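PDB 6KBY: beta-lactamase from Klebsiella pneumoniae, which probably hydrolyses beta-lactam antibiotics to substituted beta-amino acids, as a class C serine enzyme, and here carries a covalently attached adenosine monophosphate. Local coordinates for residues Phe67-Leu72 / Tyr228-Thr233; Phe328-Ala333 / Val343-Lys348. All blocks are in the same frame, centred on the assembly; numbering follows the deposited sequence.

Overall arrangement
The two contacts show how a serine beta-lactamase sets its active site against a large sheet. Interaction 1 (67-72 with 228-233) closes before interaction 2 (328-333 with 343-348) opens, yet their centres lie only about 9 Å apart. The first belongs to a small three-stranded antiparallel sheet and leads into the AMP-bearing Ser71; the second is a hairpin inside the ten-stranded antiparallel sheet. They touch directly: the Phe67 ring meets Leu345 and Leu72 meets Ile332, while Glu68 and Phe67 both border the Phe328 ring. Helix 234-244 packs against both contacts, through Val69, Leu72 and Thr232 in the first and Ile332, Val343 and Leu345 in the second.

Interaction 1: Phe67-Leu72 / Tyr228-Thr233; sequences FEVGSL and YGIKTT. With AMP (adenosine monophosphate), chain B.
Phe67 and Thr232 pair across two short antiparallel strands that lead into the active site of this class C beta-lactamase. Two backbone bonds join them, the straighter from Phe67 N to Thr232 O (2.9 Å, 172°). On the opposite face, Glu68 and Lys231 run side by side in the same direction and touch through their CG methylenes, 4.1 Å apart. Their charges look elsewhere: the Glu68 carboxylate is taken by Tyr205, Thr325 and the Val218 amide, while Lys231, bent at chi2 (88°), curls back so that NZ donates to Gly229 O at 2.7 Å and also bonds Leu195 O.

Val69 divides its branches between two neighbours. CG1 meets Thr232 CG2 with the two side chains roughly at right angles, whereas CG2 packs on Ile230 CG2, each pair 3.8 Å apart. Val69 N also donates to Ile230 O. Next come a CA-H...O contact from Tyr228 CA to Gly70 O (3.4 Å) and a water that bridges the segments, accepting from Gly70 N and donating to Tyr228 O and Ile230 O. A type II' turn from Val69 to Leu72 then delivers Ser71 to the ligand. Tyr228 flanks the nucleotide, its CB 3.3 Å from AMP O3' and its CE2 near N7. Ser71 N donates to AMP O1P at 2.8 Å. Ser71 OG is bonded covalently to AMP P (1.6 Å).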
loop_
_atom_site.group_PDB
_atom_site.type_symbol
_atom_site.label_atom_id
_atom_site.label_comp_id
_atom_site.label_asym_id
_atom_site.label_seq_id
_atom_site.Cartn_x
_atom_site.Cartn_y
_atom_site.Cartn_z
ATOM N N PHE A 67 5.272 7.084 -10.348
ATOM C CA PHE A 67 5.572 7.625 -9.034
ATOM C C PHE A 67 6.008 6.487 -8.121
ATOM O O PHE A 67 5.514 5.360 -8.232
ATOM C CB PHE A 67 4.327 8.265 -8.392
ATOM C CG PHE A 67 3.813 9.500 -9.094
ATOM C CD1 PHE A 67 3.023 9.403 -10.234
ATOM C CD2 PHE A 67 4.062 10.758 -8.568
ATOM C CE1 PHE A 67 2.527 10.546 -10.854
ATOM C CE2 PHE A 67 3.573 11.902 -9.183
ATOM C CZ PHE A 67 2.802 11.794 -10.325
ATOM N N GLU A 68 6.922 6.787 -7.203
ATOM C CA GLU A 68 7.162 5.888 -6.085
ATOM C C GLU A 68 5.958 5.926 -5.162
ATOM O O GLU A 68 5.415 6.996 -4.871
ATOM C CB GLU A 68 8.399 6.334 -5.307
ATOM C CG GLU A 68 9.660 6.271 -6.143
ATOM C CD GLU A 68 10.882 6.898 -5.494
ATOM O OE1 GLU A 68 10.825 7.306 -4.315
ATOM O OE2 GLU A 68 11.916 6.987 -6.185
ATOM N N VAL A 69 5.542 4.755 -4.687
ATOM C CA VAL A 69 4.409 4.684 -3.780
ATOM C C VAL A 69 4.772 4.167 -2.399
ATOM O O VAL A 69 3.882 4.029 -1.551
ATOM C CB VAL A 69 3.221 3.916 -4.388
ATOM C CG1 VAL A 69 2.760 4.626 -5.654
ATOM C CG2 VAL A 69 3.594 2.471 -4.680
ATOM N N GLY A 70 6.054 3.926 -2.124
ATOM C CA GLY A 70 6.456 3.553 -0.782
ATOM C C GLY A 70 5.614 2.418 -0.232
ATOM O O GLY A 70 5.484 1.385 -0.886
ATOM N N SER A 71 4.960 2.611 0.918
ATOM C CA SER A 71 4.254 1.513 1.586
ATOM C C SER A 71 2.981 1.036 0.906
ATOM O O SER A 71 2.426 0.029 1.363
ATOM C CB SER A 71 3.936 1.865 3.028
ATOM O OG SER A 71 5.143 2.015 3.736
ATOM N N LEU A 72 2.483 1.686 -0.149
ATOM C CA LEU A 72 1.473 0.977 -0.924
ATOM C C LEU A 72 2.023 -0.368 -1.347
ATOM O O LEU A 72 1.258 -1.323 -1.512
ATOM C CB LEU A 72 1.021 1.775 -2.143
ATOM C CG LEU A 72 0.342 3.111 -1.858
ATOM C CD1 LEU A 72 -0.309 3.657 -3.115
ATOM C CD2 LEU A 72 -0.666 2.942 -0.748
ATOM N N TYR A 228 8.620 -1.307 0.230
ATOM C CA TYR A 228 8.521 0.048 -0.325
ATOM C C TYR A 228 8.975 0.161 -1.778
ATOM O O TYR A 228 9.228 1.287 -2.212
ATOM C CB TYR A 228 9.306 1.052 0.551
ATOM C CG TYR A 228 10.768 0.675 0.779
ATOM C CD1 TYR A 228 11.737 0.880 -0.208
ATOM C CD2 TYR A 228 11.176 0.095 1.975
ATOM C CE1 TYR A 228 13.080 0.517 -0.007
ATOM C CE2 TYR A 228 12.515 -0.262 2.190
ATOM C CZ TYR A 228 13.464 -0.059 1.191
ATOM O OH TYR A 228 14.790 -0.424 1.375
ATOM N N GLY A 229 9.054 -0.916 -2.552
ATOM C CA GLY A 229 9.731 -0.854 -3.837
ATOM C C GLY A 229 8.938 -0.468 -5.075
ATOM O O GLY A 229 9.562 -0.248 -6.116
ATOM N N ILE A 230 7.611 -0.371 -5.024
ATOM C CA ILE A 230 6.820 -0.237 -6.249
ATOM C C ILE A 230 6.904 1.179 -6.813
ATOM O O ILE A 230 6.757 2.170 -6.082
ATOM C CB ILE A 230 5.358 -0.646 -6.000
ATOM C CG1 ILE A 230 5.254 -2.142 -5.678
ATOM C CG2 ILE A 230 4.477 -0.267 -7.183
ATOM C CD1 ILE A 230 5.396 -3.066 -6.879
ATOM N N LYS A 231 7.097 1.266 -8.135
ATOM C CA LYS A 231 6.879 2.474 -8.921
ATOM C C LYS A 231 5.767 2.161 -9.913
ATOM O O LYS A 231 5.787 1.099 -10.543
ATOM C CB LYS A 231 8.147 2.868 -9.691
ATOM C CG LYS A 231 9.353 3.222 -8.824
ATOM C CD LYS A 231 10.173 1.963 -8.493
ATOM C CE LYS A 231 11.148 2.161 -7.370
ATOM N NZ LYS A 231 11.804 0.855 -7.224
ATOM N N THR A 232 4.798 3.067 -10.052
ATOM C CA THR A 232 3.597 2.738 -10.812
ATOM C C THR A 232 2.890 4.022 -11.239
ATOM O O THR A 232 3.228 5.122 -10.796
ATOM C CB THR A 232 2.689 1.822 -9.984
ATOM O OG1 THR A 232 1.558 1.424 -10.758
ATOM C CG2 THR A 232 2.219 2.527 -8.732
ATOM N N THR A 233 1.907 3.862 -12.118
ATOM C CA THR A 233 1.076 4.968 -12.572
ATOM C C THR A 233 -0.234 4.988 -11.793
ATOM O O THR A 233 -0.674 3.977 -11.237
ATOM C CB THR A 233 0.747 4.849 -14.063
ATOM O OG1 THR A 233 -0.085 3.701 -14.256
ATOM C CG2 THR A 233 2.013 4.730 -14.908
HETATM P P AMP B . 5.524 3.442 4.229
HETATM O O1P AMP B . 5.489 4.379 3.062
HETATM O O2P AMP B . 4.649 3.740 5.417
HETATM O "O5'" AMP B . 7.024 3.216 4.700
HETATM C "C5'" AMP B . 8.039 2.931 3.748
HETATM C "C4'" AMP B . 8.982 4.093 3.572
HETATM O "O4'" AMP B . 9.782 4.267 4.773
HETATM C "C3'" AMP B . 10.006 3.934 2.457
HETATM O "O3'" AMP B . 9.494 4.268 1.180
HETATM C "C2'" AMP B . 11.153 4.820 2.919
HETATM O "O2'" AMP B . 10.863 6.190 2.671
HETATM C "C1'" AMP B . 11.114 4.584 4.427
HETATM N N9 AMP B . 11.970 3.450 4.823
HETATM C C8 AMP B . 11.536 2.260 5.298
HETATM N N7 AMP B . 12.579 1.432 5.571
HETATM C C5 AMP B . 13.708 2.102 5.263
HETATM C C6 AMP B . 15.157 1.813 5.311
HETATM N N6 AMP B . 15.613 0.615 5.747
HETATM N N1 AMP B . 16.009 2.782 4.897
HETATM C C2 AMP B . 15.565 3.976 4.457
HETATM N N3 AMP B . 14.260 4.306 4.389
HETATM C C4 AMP B . 13.302 3.428 4.772
HETATM O O HOH W 1 8.273 3.198 -3.970
#

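Interaction 2: Phe328-Ala333 / Val343-Lys348; sequences FGAYIA and VMLANK
The ring of Phe328 slants across Asn347, its CE2 3.6 Å from Asn347 CB and its CD2 3.3 Å from Ala346 O. Ring and amide planes stand 58° apart; the Asn347 amide itself turns to Gly34 N and Leu52 O. Further along, Ala330 CB meets Leu345 CD2 at 3.8 Å, and Ile332 lies alongside Val343, CG1 facing CG2, on the same face of the sheet. Across on the other face, Met344, stretched out as far as its sulfur (chi2 163°), has SD at the edge of the Tyr331 ring, near its plane.

Two backbone pairs set this register. Tyr331 and Met344 exchange bonds, with Met344 N to Tyr331 O the straighter (2.9 Å, 170°). Gly329 and Ala346 do likewise, but the return bond from Ala346 N is weak, and a water donates to Gly329 O (2.8 Å) and, weakly, to Met344 O. Outward, helix 352-364 covers the Tyr331 and Met344 face, and the Tyr331 hydroxyl is held by Asn320 and Trp318. Helix 234-244 packs on Ile332, Val343 and Leu345. The whole is an antiparallel beta hairpin within the helix-flanked central sheet of the serine beta-lactamase fold.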
loop_
_atom_site.group_PDB
_atom_site.type_symbol
_atom_site.label_atom_id
_atom_site.label_comp_id
_atom_site.label_asym_id
_atom_site.label_seq_id
_atom_site.Cartn_x
_atom_site.Cartn_y
_atom_site.Cartn_z
ATOM N N PHE A 328 8.292 11.245 -2.149
ATOM C CA PHE A 328 6.961 10.988 -2.691
ATOM C C PHE A 328 5.940 10.753 -1.584
ATOM O O PHE A 328 6.269 10.259 -0.503
ATOM C CB PHE A 328 6.940 9.738 -3.584
ATOM C CG PHE A 328 7.660 9.894 -4.897
ATOM C CD1 PHE A 328 9.044 9.797 -4.971
ATOM C CD2 PHE A 328 6.946 10.091 -6.068
ATOM C CE1 PHE A 328 9.695 9.901 -6.186
ATOM C CE2 PHE A 328 7.597 10.205 -7.279
ATOM C CZ PHE A 328 8.973 10.111 -7.339
ATOM N N GLY A 329 4.680 11.062 -1.895
ATOM C CA GLY A 329 3.583 10.820 -0.975
ATOM C C GLY A 329 2.358 10.325 -1.713
ATOM O O GLY A 329 1.889 10.983 -2.654
ATOM N N ALA A 330 1.831 9.173 -1.285
ATOM C CA ALA A 330 0.762 8.469 -1.974
ATOM C C ALA A 330 -0.328 8.059 -0.991
ATOM O O ALA A 330 -0.093 7.911 0.212
ATOM C CB ALA A 330 1.311 7.222 -2.679
ATOM N N TYR A 331 -1.524 7.826 -1.527
ATOM C CA TYR A 331 -2.634 7.347 -0.714
ATOM C C TYR A 331 -3.639 6.648 -1.612
ATOM O O TYR A 331 -3.892 7.109 -2.728
ATOM C CB TYR A 331 -3.309 8.511 0.022
ATOM C CG TYR A 331 -4.452 8.123 0.944
ATOM C CD1 TYR A 331 -4.236 7.293 2.042
ATOM C CD2 TYR A 331 -5.739 8.616 0.742
ATOM C CE1 TYR A 331 -5.269 6.952 2.904
ATOM C CE2 TYR A 331 -6.773 8.272 1.594
ATOM C CZ TYR A 331 -6.534 7.448 2.676
ATOM O OH TYR A 331 -7.583 7.133 3.513
ATOM N N ILE A 332 -4.209 5.550 -1.113
ATOM C CA ILE A 332 -5.326 4.863 -1.748
ATOM C C ILE A 332 -6.432 4.701 -0.724
ATOM O O ILE A 332 -6.169 4.306 0.419
ATOM C CB ILE A 332 -4.926 3.456 -2.241
ATOM C CG1 ILE A 332 -4.048 3.570 -3.475
ATOM C CG2 ILE A 332 -6.179 2.578 -2.490
ATOM C CD1 ILE A 332 -3.610 2.252 -4.057
ATOM N N ALA A 333 -7.671 4.949 -1.148
ATOM C CA ALA A 333 -8.834 4.590 -0.345
ATOM C C ALA A 333 -9.945 4.103 -1.262
ATOM O O ALA A 333 -10.106 4.610 -2.377
ATOM C CB ALA A 333 -9.345 5.777 0.480
ATOM N N VAL A 343 -6.976 7.149 -5.935
ATOM C CA VAL A 343 -5.526 7.062 -5.846
ATOM C C VAL A 343 -4.996 8.488 -5.940
ATOM O O VAL A 343 -5.343 9.214 -6.878
ATOM C CB VAL A 343 -4.960 6.230 -7.012
ATOM C CG1 VAL A 343 -3.447 6.119 -6.909
ATOM C CG2 VAL A 343 -5.617 4.861 -7.082
ATOM N N MET A 344 -4.157 8.894 -4.986
ATOM C CA MET A 344 -3.527 10.210 -5.022
ATOM C C MET A 344 -2.023 10.012 -4.970
ATOM O O MET A 344 -1.506 9.518 -3.964
ATOM C CB MET A 344 -3.972 11.055 -3.830
ATOM C CG MET A 344 -5.445 11.403 -3.829
ATOM S SD MET A 344 -6.041 11.962 -2.219
ATOM C CE MET A 344 -4.958 13.354 -1.892
ATOM N N LEU A 345 -1.328 10.412 -6.035
ATOM C CA LEU A 345 0.120 10.283 -6.117
ATOM C C LEU A 345 0.754 11.661 -6.225
ATOM O O LEU A 345 0.281 12.513 -6.984
ATOM C CB LEU A 345 0.528 9.458 -7.336
ATOM C CG LEU A 345 -0.155 8.098 -7.468
ATOM C CD1 LEU A 345 0.384 7.354 -8.673
ATOM C CD2 LEU A 345 0.015 7.276 -6.202
ATOM N N ALA A 346 1.836 11.869 -5.480
ATOM C CA ALA A 346 2.567 13.128 -5.482
ATOM C C ALA A 346 4.059 12.842 -5.436
ATOM O O ALA A 346 4.500 11.871 -4.810
ATOM C CB ALA A 346 2.220 13.981 -4.259
ATOM N N ASN A 347 4.840 13.721 -6.070
ATOM C CA ASN A 347 6.299 13.661 -5.992
ATOM C C ASN A 347 6.875 14.630 -4.959
ATOM O O ASN A 347 7.954 15.220 -5.137
ATOM C CB ASN A 347 6.964 13.790 -7.360
ATOM C CG ASN A 347 6.707 15.120 -8.025
ATOM O OD1 ASN A 347 5.897 15.917 -7.547
ATOM N ND2 ASN A 347 7.379 15.359 -9.154
ATOM N N LYS A 348 6.154 14.782 -3.854
ATOM C CA LYS A 348 6.694 15.306 -2.612
ATOM C C LYS A 348 5.959 14.594 -1.488
ATOM O O LYS A 348 4.767 14.297 -1.612
ATOM C CB LYS A 348 6.529 16.825 -2.495
ATOM C CG LYS A 348 7.036 17.395 -1.173
ATOM C CD LYS A 348 7.070 18.908 -1.181
ATOM C CE LYS A 348 8.295 19.421 -1.906
ATOM N NZ LYS A 348 9.541 19.164 -1.123
HETATM O O HOH W 2 -0.752 11.826 -2.355
#